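Local coordinates for protein CaaX farnesyltransferase alpha subunit Ram2 (Aspergillus fumigatus, PDB 4L9P) that forms the alpha subunit of a heterodimeric protein farnesyltransferase that attaches farnesyl groups to CaaX proteins and probably also serves in geranylgeranylation, at residues A[243-248]-A[277-282]; A[260-265]-A[303-308]; A[310-315]-A[347-352]. The protein carries 1 engineered substitution. All blocks are in the same frame, centred on the assembly; numbering follows the deposited sequence. Where two conformers were deposited one is given.

Interaction 1: A[243-248]-A[277-282]; sequences SELQYS and SEWKDF
W279 lays the benzo end of its indole against L245 and S248, one turn apart on helix 238-254, in the alpha-helical solenoid of paired helices that characterises prenyltransferase alpha subunits. The contact joins that helix to the turn leading into the short helix 280-284, where W279 holds the N-cap position. Apolar packing carries most of it. CD2 of L245 comes to the indole rim from off the ring plane, 3.9 Å from CZ2 of W279, the two side chains crossing obliquely. CB of S248 meets CH2 of W279 in the plane of the ring, at its edge. The backbone carbonyl O of L245 also lies at this edge, near the plane, 3.5 Å from CZ2 of W279. One indole face is covered within its own segment by CD2 of F282, 3.6 Å above the plane and offset toward the rim; W309 of helix 304-317 stacks on the same indole, and A265 of helix 259-272 touches it too. At the exposed margin, E278 crosses L245 at about a right angle, its OE1 3.9 Å from CD1 of L245; that carboxylate is engaged in a salt bridge with R274. No hydrogen bond spans the two segments, and the polar group of S248 is satisfied inside its own helix. With chi1 at -61°, its OG lies beside the backbone N and turns back along the helix, leaving CB to meet the indole. E244 O consequently accepts two donors from opposite faces of its carbonyl plane: S248 N, and S248 OG at 2.9 Å.

Interaction 2: A[260-265]-A[303-308]; sequences SPWSYA and SSHAIE
The first torsions of W262 and of H305 (chi1 -47°) both set CG beside the backbone N, and from these positions the indole of W262 reaches across to meet CB of H305 face on. The contact joins helix 259-272 to the first turn of helix 304-317 in the helical solenoid of the prenyltransferase alpha subunit. Its centre is a CH-pi contact: H305 CB stands 3.3 Å from the centroid of the five-membered ring of W262, only 8° off the ring normal. The imidazole of H305 continues past CD1 of W262 with its plane turned 39° from the indole, an oblique pairing. Toward the six-membered ring, the backbone N of A306 lies over the same face as H305 CB, and A306 CB packs 3.9 Å from CH2 of W262. S303 caps this helix, its OG accepting a weak bond from A306 N at 3.3 Å. That OG is also near NE1 of W262, but the angle is too poor for a hydrogen bond. P256 O instead bonds both W262 NE1 and S303 OG, while E257 O takes H305 NE2; carbonyls of the loop before helix 259-272 thus take up these three buried donors and should help to hold both rings in their orientation. Over the centre of one imidazole face of H305 lies S304 OG, 3.9 Å above the plane.

Interaction 3: A[310-315]-A[347-352]; sequences LADVYA and EYRIRQ
D312 and R349 meet at about a right angle, the aspartate on helix 304-317 and the arginine reaching over from helix 343-362. R349 bends at both chi2 and chi3 (-68° at the latter), which brings its guanidinium round to the aspartate. NH2 of R349 donates to D312 OD1 at 3.1 Å in a salt bridge, meeting the oxygen on its anti side and 27° out of the carboxylate plane. Carboxylate and guanidinium are turned 47° apart, and one direct bond joins them. A water completes the link: it donates to D312 OD1 at 2.6 Å and accepts from R349 NE at 3.0 Å, lying in the guanidinium plane. CB of A315, one turn further along helix 304-317 from D312, packs 3.9 Å from NH2 of R349. Within its own helix, NH1 of R349 donates to Q352 OE1 at 2.9 Å; the oxygen is in the guanidinium plane, although the donor stands above the amide's carbonyl plane. Both charges have second partners, D312 OD2 with R266 of helix 259-272 and R349 NH2 with E316. At the partly exposed edge of the last helices of the solenoid, R266, D312, R349 and E316 thus form a chain of alternating charge. Bonds through NE, NH1 and NH2 should hold the guanidinium against rotation, and R349 and R266 would be expected to favour the ionised carboxylate of D312.

Overall arrangement
Interactions 1 and 2 are buried, whereas interaction 3 lies at the surface, farthest of the three from the chain centre. A tryptophan dominates each buried contact: interaction 1 presents an indole rim to a helix, interaction 2 an indole face to a methylene. They adjoin through F282 on W262, A265 on W279 and the E244–Y264 hydrogen bond. Interactions 2 and 3 share helix 304-317; its first turn packs on helix 259-272, and later residues pair ionically with helix 343-362. Interaction 3 replaces aromatic packing with a salt bridge and a water. K280 packs on V313 and Y314, tying interactions 1 and 3.

Interaction 1: A[243-248]-A[277-282]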
loop_
_atom_site.group_PDB
_atom_site.type_symbol
_atom_site.label_atom_id
_atom_site.label_comp_id
_atom_site.label_asym_id
_atom_site.label_seq_id
_atom_site.Cartn_x
_atom_site.Cartn_y
_atom_site.Cartn_z
ATOM N N SER A 243 -0.746 -16.894 29.093
ATOM C CA SER A 243 -1.645 -15.799 29.407
ATOM C C SER A 243 -2.205 -15.153 28.124
ATOM O O SER A 243 -3.401 -14.855 28.009
ATOM C CB SER A 243 -0.862 -14.745 30.223
ATOM O OG SER A 243 -1.640 -13.583 30.465
ATOM N N GLU A 244 -1.353 -14.950 27.137
ATOM C CA GLU A 244 -1.812 -14.309 25.896
ATOM C C GLU A 244 -2.723 -15.212 25.083
ATOM O O GLU A 244 -3.655 -14.745 24.435
ATOM C CB GLU A 244 -0.582 -13.913 25.074
ATOM C CG GLU A 244 0.114 -12.703 25.696
ATOM C CD GLU A 244 -0.761 -11.464 25.687
ATOM O OE1 GLU A 244 -1.312 -11.141 24.608
ATOM O OE2 GLU A 244 -0.876 -10.786 26.750
ATOM N N LEU A 245 -2.441 -16.509 25.122
ATOM C CA LEU A 245 -3.357 -17.453 24.472
ATOM C C LEU A 245 -4.715 -17.517 25.180
ATOM O O LEU A 245 -5.771 -17.604 24.519
ATOM C CB LEU A 245 -2.695 -18.835 24.353
ATOM C CG LEU A 245 -1.481 -18.910 23.440
ATOM C CD1 LEU A 245 -0.839 -20.266 23.602
ATOM C CD2 LEU A 245 -1.880 -18.658 21.955
ATOM N N GLN A 246 -4.703 -17.489 26.522
ATOM C CA GLN A 246 -5.973 -17.492 27.212
ATOM C C GLN A 246 -6.763 -16.226 26.914
ATOM O O GLN A 246 -8.004 -16.272 26.706
ATOM C CB GLN A 246 -5.722 -17.618 28.740
ATOM C CG GLN A 246 -6.969 -17.646 29.580
ATOM C CD GLN A 246 -6.622 -17.922 31.049
ATOM O OE1 GLN A 246 -6.303 -16.999 31.809
ATOM N NE2 GLN A 246 -6.659 -19.199 31.442
ATOM N N TYR A 247 -6.063 -15.083 26.864
ATOM C CA TYR A 247 -6.727 -13.827 26.543
ATOM C C TYR A 247 -7.392 -13.915 25.149
ATOM O O TYR A 247 -8.567 -13.520 24.927
ATOM C CB TYR A 247 -5.728 -12.668 26.577
ATOM C CG TYR A 247 -6.315 -11.336 26.160
ATOM C CD1 TYR A 247 -6.985 -10.527 27.093
ATOM C CD2 TYR A 247 -6.171 -10.869 24.848
ATOM C CE1 TYR A 247 -7.507 -9.313 26.730
ATOM C CE2 TYR A 247 -6.711 -9.678 24.456
ATOM C CZ TYR A 247 -7.375 -8.895 25.389
ATOM O OH TYR A 247 -7.864 -7.686 24.995
ATOM N N SER A 248 -6.642 -14.440 24.216
ATOM C CA SER A 248 -7.147 -14.605 22.833
ATOM C C SER A 248 -8.402 -15.489 22.801
ATOM O O SER A 248 -9.354 -15.128 22.084
ATOM C CB SER A 248 -6.064 -15.202 21.945
ATOM O OG SER A 248 -4.950 -14.331 21.913
ATOM N N SER A 277 -1.730 -27.421 17.052
ATOM C CA SER A 277 -2.513 -28.455 17.719
ATOM C C SER A 277 -2.796 -28.149 19.212
ATOM O O SER A 277 -3.687 -28.764 19.820
ATOM C CB SER A 277 -1.852 -29.843 17.550
ATOM O OG SER A 277 -0.534 -29.792 18.051
ATOM N N GLU A 278 -2.059 -27.208 19.823
ATOM C CA GLU A 278 -2.440 -26.769 21.157
ATOM C C GLU A 278 -3.871 -26.299 21.238
ATOM O O GLU A 278 -4.442 -26.297 22.325
ATOM C CB GLU A 278 -1.581 -25.605 21.650
ATOM C CG GLU A 278 -0.213 -26.014 21.995
ATOM C CD GLU A 278 0.425 -25.163 23.088
ATOM O OE1 GLU A 278 -0.153 -24.129 23.610
ATOM O OE2 GLU A 278 1.563 -25.551 23.387
ATOM N N TRP A 279 -4.417 -25.820 20.120
ATOM C CA TRP A 279 -5.796 -25.346 20.107
ATOM C C TRP A 279 -6.771 -26.267 19.366
ATOM O O TRP A 279 -7.841 -25.842 18.973
ATOM C CB TRP A 279 -5.882 -23.952 19.476
ATOM C CG TRP A 279 -5.529 -22.851 20.423
ATOM C CD1 TRP A 279 -4.830 -22.908 21.627
ATOM C CD2 TRP A 279 -5.941 -21.512 20.259
ATOM N NE1 TRP A 279 -4.786 -21.637 22.191
ATOM C CE2 TRP A 279 -5.460 -20.769 21.367
ATOM C CE3 TRP A 279 -6.694 -20.867 19.276
ATOM C CZ2 TRP A 279 -5.691 -19.386 21.503
ATOM C CZ3 TRP A 279 -6.936 -19.523 19.391
ATOM C CH2 TRP A 279 -6.470 -18.784 20.525
ATOM N N LYS A 280 -6.416 -27.542 19.213
ATOM C CA LYS A 280 -7.255 -28.425 18.421
ATOM C C LYS A 280 -8.648 -28.539 19.031
ATOM O O LYS A 280 -9.637 -28.407 18.340
ATOM C CB LYS A 280 -6.591 -29.790 18.279
ATOM C CG LYS A 280 -7.309 -30.753 17.331
ATOM C CD LYS A 280 -6.587 -32.087 17.293
ATOM C CE LYS A 280 -7.421 -33.103 16.553
ATOM N NZ LYS A 280 -6.849 -34.460 16.708
ATOM N N ASP A 281 -8.724 -28.735 20.338
ATOM C CA ASP A 281 -10.020 -28.940 20.951
ATOM C C ASP A 281 -10.799 -27.634 20.976
ATOM O O ASP A 281 -12.013 -27.628 20.778
ATOM C CB ASP A 281 -9.822 -29.437 22.366
ATOM C CG ASP A 281 -9.385 -30.866 22.416
ATOM O OD1 ASP A 281 -9.624 -31.617 21.442
ATOM O OD2 ASP A 281 -8.817 -31.243 23.466
ATOM N N PHE A 282 -10.112 -26.520 21.239
ATOM C CA PHE A 282 -10.781 -25.230 21.217
ATOM C C PHE A 282 -11.391 -24.998 19.813
ATOM O O PHE A 282 -12.540 -24.592 19.701
ATOM C CB PHE A 282 -9.778 -24.117 21.534
ATOM C CG PHE A 282 -10.368 -22.735 21.532
ATOM C CD1 PHE A 282 -11.229 -22.358 22.539
ATOM C CD2 PHE A 282 -10.013 -21.797 20.550
ATOM C CE1 PHE A 282 -11.762 -21.104 22.601
ATOM C CE2 PHE A 282 -10.554 -20.510 20.582
ATOM C CZ PHE A 282 -11.425 -20.163 21.635
#

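Interaction 2: A[260-265]-A[303-308]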
loop_
_atom_site.group_PDB
_atom_site.type_symbol
_atom_site.label_atom_id
_atom_site.label_comp_id
_atom_site.label_asym_id
_atom_site.label_seq_id
_atom_site.Cartn_x
_atom_site.Cartn_y
_atom_site.Cartn_z
ATOM N N SER A 260 -9.268 -11.277 13.777
ATOM C CA SER A 260 -8.072 -10.692 14.429
ATOM C C SER A 260 -7.458 -11.529 15.562
ATOM O O SER A 260 -6.266 -11.748 15.539
ATOM C CB SER A 260 -8.358 -9.258 14.915
ATOM O OG SER A 260 -8.635 -8.405 13.793
ATOM N N PRO A 261 -8.267 -11.992 16.548
ATOM C CA PRO A 261 -7.654 -12.785 17.637
ATOM C C PRO A 261 -7.160 -14.152 17.155
ATOM O O PRO A 261 -6.231 -14.659 17.753
ATOM C CB PRO A 261 -8.799 -12.985 18.654
ATOM C CG PRO A 261 -10.092 -12.809 17.827
ATOM C CD PRO A 261 -9.680 -11.661 16.859
ATOM N N TRP A 262 -7.773 -14.729 16.121
ATOM C CA TRP A 262 -7.268 -16.000 15.585
ATOM C C TRP A 262 -5.895 -15.771 14.969
ATOM O O TRP A 262 -4.967 -16.578 15.156
ATOM C CB TRP A 262 -8.217 -16.578 14.533
ATOM C CG TRP A 262 -9.518 -17.079 15.101
ATOM C CD1 TRP A 262 -10.705 -16.416 15.105
ATOM C CD2 TRP A 262 -9.780 -18.383 15.631
ATOM N NE1 TRP A 262 -11.711 -17.222 15.638
ATOM C CE2 TRP A 262 -11.158 -18.426 15.985
ATOM C CE3 TRP A 262 -8.980 -19.525 15.866
ATOM C CZ2 TRP A 262 -11.766 -19.592 16.530
ATOM C CZ3 TRP A 262 -9.582 -20.673 16.459
ATOM C CH2 TRP A 262 -10.963 -20.694 16.742
ATOM N N SER A 263 -5.746 -14.679 14.210
ATOM C CA SER A 263 -4.447 -14.370 13.602
ATOM C C SER A 263 -3.430 -14.046 14.701
ATOM O O SER A 263 -2.273 -14.433 14.609
ATOM C CB SER A 263 -4.579 -13.203 12.641
ATOM O OG SER A 263 -5.486 -13.559 11.582
ATOM N N TYR A 264 -3.848 -13.324 15.727
ATOM C CA TYR A 264 -2.927 -12.998 16.828
ATOM C C TYR A 264 -2.454 -14.310 17.480
ATOM O O TYR A 264 -1.243 -14.510 17.704
ATOM C CB TYR A 264 -3.665 -12.110 17.824
ATOM C CG TYR A 264 -2.831 -11.705 18.992
ATOM C CD1 TYR A 264 -1.895 -10.662 18.848
ATOM C CD2 TYR A 264 -2.936 -12.351 20.227
ATOM C CE1 TYR A 264 -1.104 -10.290 19.917
ATOM C CE2 TYR A 264 -2.134 -11.986 21.336
ATOM C CZ TYR A 264 -1.222 -10.957 21.160
ATOM O OH TYR A 264 -0.397 -10.563 22.202
ATOM N N ALA A 265 -3.364 -15.239 17.737
ATOM C CA ALA A 265 -2.961 -16.511 18.361
ATOM C C ALA A 265 -2.007 -17.317 17.494
ATOM O O ALA A 265 -1.047 -17.908 18.004
ATOM C CB ALA A 265 -4.198 -17.380 18.718
ATOM N N SER A 303 -17.495 -20.521 13.452
ATOM C CA SER A 303 -16.291 -19.769 13.036
ATOM C C SER A 303 -15.586 -20.399 11.851
ATOM O O SER A 303 -15.132 -21.565 11.949
ATOM C CB SER A 303 -15.299 -19.690 14.215
ATOM O OG SER A 303 -14.129 -18.958 13.810
ATOM N N SER A 304 -15.464 -19.657 10.731
ATOM C CA SER A 304 -14.675 -20.159 9.604
ATOM C C SER A 304 -13.190 -20.286 9.978
ATOM O O SER A 304 -12.448 -21.141 9.449
ATOM C CB SER A 304 -14.865 -19.271 8.378
ATOM O OG SER A 304 -14.367 -17.961 8.638
ATOM N N HIS A 305 -12.741 -19.417 10.898
ATOM C CA HIS A 305 -11.363 -19.492 11.352
ATOM C C HIS A 305 -11.043 -20.787 12.059
ATOM O O HIS A 305 -9.914 -21.292 11.983
ATOM C CB HIS A 305 -11.061 -18.272 12.287
ATOM C CG HIS A 305 -11.553 -17.007 11.661
ATOM N ND1 HIS A 305 -11.055 -16.570 10.451
ATOM C CD2 HIS A 305 -12.563 -16.167 11.992
ATOM C CE1 HIS A 305 -11.725 -15.500 10.083
ATOM N NE2 HIS A 305 -12.642 -15.227 10.991
ATOM N N ALA A 306 -12.037 -21.324 12.775
ATOM C CA ALA A 306 -11.882 -22.624 13.441
ATOM C C ALA A 306 -11.706 -23.724 12.413
ATOM O O ALA A 306 -10.884 -24.598 12.606
ATOM C CB ALA A 306 -13.048 -22.870 14.329
ATOM N N ILE A 307 -12.437 -23.640 11.303
ATOM C CA ILE A 307 -12.295 -24.662 10.255
ATOM C C ILE A 307 -10.902 -24.558 9.631
ATOM O O ILE A 307 -10.226 -25.602 9.402
ATOM C CB ILE A 307 -13.368 -24.491 9.140
ATOM C CG1 ILE A 307 -14.782 -24.567 9.718
ATOM C CG2 ILE A 307 -13.189 -25.509 8.007
ATOM C CD1 ILE A 307 -15.835 -24.296 8.669
ATOM N N GLU A 308 -10.418 -23.327 9.351
ATOM C CA GLU A 308 -9.082 -23.205 8.756
ATOM C C GLU A 308 -8.001 -23.672 9.726
ATOM O O GLU A 308 -7.006 -24.301 9.333
ATOM C CB GLU A 308 -8.848 -21.760 8.418
ATOM C CG GLU A 308 -7.508 -21.562 7.697
ATOM C CD GLU A 308 -7.301 -20.092 7.448
ATOM O OE1 GLU A 308 -8.020 -19.282 8.121
ATOM O OE2 GLU A 308 -6.445 -19.723 6.611
#

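Interaction 3: A[310-315]-A[347-352]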
loop_
_atom_site.group_PDB
_atom_site.type_symbol
_atom_site.label_atom_id
_atom_site.label_comp_id
_atom_site.label_asym_id
_atom_site.label_seq_id
_atom_site.Cartn_x
_atom_site.Cartn_y
_atom_site.Cartn_z
ATOM N N LEU A 310 -8.353 -26.033 11.991
ATOM C CA LEU A 310 -8.381 -27.508 11.922
ATOM C C LEU A 310 -7.716 -28.043 10.642
ATOM O O LEU A 310 -7.023 -29.059 10.693
ATOM C CB LEU A 310 -9.821 -28.029 12.064
ATOM C CG LEU A 310 -10.352 -27.787 13.476
ATOM C CD1 LEU A 310 -11.855 -28.042 13.585
ATOM C CD2 LEU A 310 -9.556 -28.524 14.584
ATOM N N ALA A 311 -7.908 -27.377 9.503
ATOM C CA ALA A 311 -7.307 -27.860 8.283
ATOM C C ALA A 311 -5.805 -27.880 8.474
ATOM O O ALA A 311 -5.135 -28.808 8.050
ATOM C CB ALA A 311 -7.666 -26.951 7.145
ATOM N N ASP A 312 -5.260 -26.806 9.067
ATOM C CA ASP A 312 -3.812 -26.752 9.274
ATOM C C ASP A 312 -3.307 -27.772 10.290
ATOM O O ASP A 312 -2.233 -28.378 10.075
ATOM C CB ASP A 312 -3.354 -25.344 9.678
ATOM C CG ASP A 312 -3.487 -24.348 8.546
ATOM O OD1 ASP A 312 -3.531 -24.743 7.353
ATOM O OD2 ASP A 312 -3.519 -23.142 8.836
ATOM N N VAL A 313 -4.043 -27.951 11.403
ATOM C CA VAL A 313 -3.658 -28.972 12.378
ATOM C C VAL A 313 -3.582 -30.363 11.723
ATOM O O VAL A 313 -2.602 -31.102 11.911
ATOM C CB VAL A 313 -4.645 -28.998 13.567
ATOM C CG1 VAL A 313 -4.491 -30.286 14.375
ATOM C CG2 VAL A 313 -4.435 -27.747 14.455
ATOM N N TYR A 314 -4.595 -30.719 10.940
ATOM C CA TYR A 314 -4.641 -32.074 10.361
ATOM C C TYR A 314 -3.616 -32.214 9.236
ATOM O O TYR A 314 -3.070 -33.305 9.006
ATOM C CB TYR A 314 -6.044 -32.364 9.839
ATOM C CG TYR A 314 -7.012 -32.653 10.959
ATOM C CD1 TYR A 314 -6.799 -33.739 11.824
ATOM C CD2 TYR A 314 -8.141 -31.875 11.148
ATOM C CE1 TYR A 314 -7.701 -34.003 12.874
ATOM C CE2 TYR A 314 -9.023 -32.121 12.194
ATOM C CZ TYR A 314 -8.792 -33.163 13.053
ATOM O OH TYR A 314 -9.684 -33.389 14.068
ATOM N N ALA A 315 -3.367 -31.121 8.513
ATOM C CA ALA A 315 -2.422 -31.142 7.395
ATOM C C ALA A 315 -0.957 -31.209 7.856
ATOM O O ALA A 315 -0.099 -31.880 7.261
ATOM C CB ALA A 315 -2.605 -29.868 6.557
ATOM N N GLU A 347 -8.322 -24.611 -2.701
ATOM C CA GLU A 347 -8.028 -25.737 -3.594
ATOM C C GLU A 347 -6.513 -25.892 -3.741
ATOM O O GLU A 347 -6.032 -27.013 -3.868
ATOM C CB GLU A 347 -8.741 -25.598 -4.951
ATOM C CG GLU A 347 -10.259 -25.755 -4.842
ATOM C CD GLU A 347 -11.045 -25.652 -6.165
ATOM O OE1 GLU A 347 -10.512 -25.182 -7.195
ATOM O OE2 GLU A 347 -12.237 -25.993 -6.144
ATOM N N TYR A 348 -5.781 -24.775 -3.715
ATOM C CA TYR A 348 -4.294 -24.839 -3.724
ATOM C C TYR A 348 -3.810 -25.613 -2.467
ATOM O O TYR A 348 -2.916 -26.481 -2.557
ATOM C CB TYR A 348 -3.699 -23.429 -3.766
ATOM C CG TYR A 348 -2.221 -23.343 -3.553
ATOM C CD1 TYR A 348 -1.354 -23.675 -4.580
ATOM C CD2 TYR A 348 -1.679 -22.875 -2.338
ATOM C CE1 TYR A 348 0.028 -23.573 -4.425
ATOM C CE2 TYR A 348 -0.291 -22.780 -2.169
ATOM C CZ TYR A 348 0.558 -23.110 -3.219
ATOM O OH TYR A 348 1.932 -23.028 -3.067
ATOM N N ARG A 349 -4.410 -25.334 -1.302
ATOM C CA ARG A 349 -4.056 -26.055 -0.078
ATOM C C ARG A 349 -4.401 -27.529 -0.223
ATOM O O ARG A 349 -3.601 -28.381 0.147
ATOM C CB ARG A 349 -4.733 -25.491 1.171
ATOM C CG ARG A 349 -4.212 -24.081 1.534
ATOM C CD ARG A 349 -2.787 -24.153 2.136
ATOM N NE ARG A 349 -2.848 -24.813 3.440
ATOM C CZ ARG A 349 -2.068 -25.817 3.835
ATOM N NH1 ARG A 349 -1.143 -26.346 3.010
ATOM N NH2 ARG A 349 -2.213 -26.310 5.074
ATOM N N ILE A 350 -5.583 -27.840 -0.765
ATOM C CA ILE A 350 -5.951 -29.263 -1.018
ATOM C C ILE A 350 -4.908 -29.921 -1.928
ATOM O O ILE A 350 -4.492 -31.054 -1.665
ATOM C CB ILE A 350 -7.347 -29.367 -1.655
ATOM C CG1 ILE A 350 -8.408 -28.935 -0.618
ATOM C CG2 ILE A 350 -7.613 -30.812 -2.123
ATOM C CD1 ILE A 350 -9.821 -28.742 -1.150
ATOM N N ARG A 351 -4.448 -29.239 -2.964
ATOM C CA ARG A 351 -3.454 -29.824 -3.874
ATOM C C ARG A 351 -2.143 -30.079 -3.138
ATOM O O ARG A 351 -1.497 -31.095 -3.350
ATOM C CB ARG A 351 -3.201 -28.923 -5.099
ATOM C CG ARG A 351 -4.423 -28.782 -6.002
ATOM C CD ARG A 351 -4.098 -28.311 -7.441
ATOM N NE ARG A 351 -3.416 -27.025 -7.491
ATOM C CZ ARG A 351 -4.031 -25.839 -7.471
ATOM N NH1 ARG A 351 -5.341 -25.807 -7.389
ATOM N NH2 ARG A 351 -3.331 -24.686 -7.533
ATOM N N GLN A 352 -1.758 -29.149 -2.258
ATOM C CA GLN A 352 -0.497 -29.300 -1.509
ATOM C C GLN A 352 -0.592 -30.483 -0.558
ATOM O O GLN A 352 0.335 -31.285 -0.470
ATOM C CB GLN A 352 -0.214 -28.088 -0.645
ATOM C CG GLN A 352 0.216 -26.815 -1.396
ATOM C CD GLN A 352 0.680 -25.731 -0.436
ATOM O OE1 GLN A 352 -0.050 -25.341 0.477
ATOM N NE2 GLN A 352 1.907 -25.235 -0.640
HETATM O O HOH W 1 -5.054 -23.979 5.332
#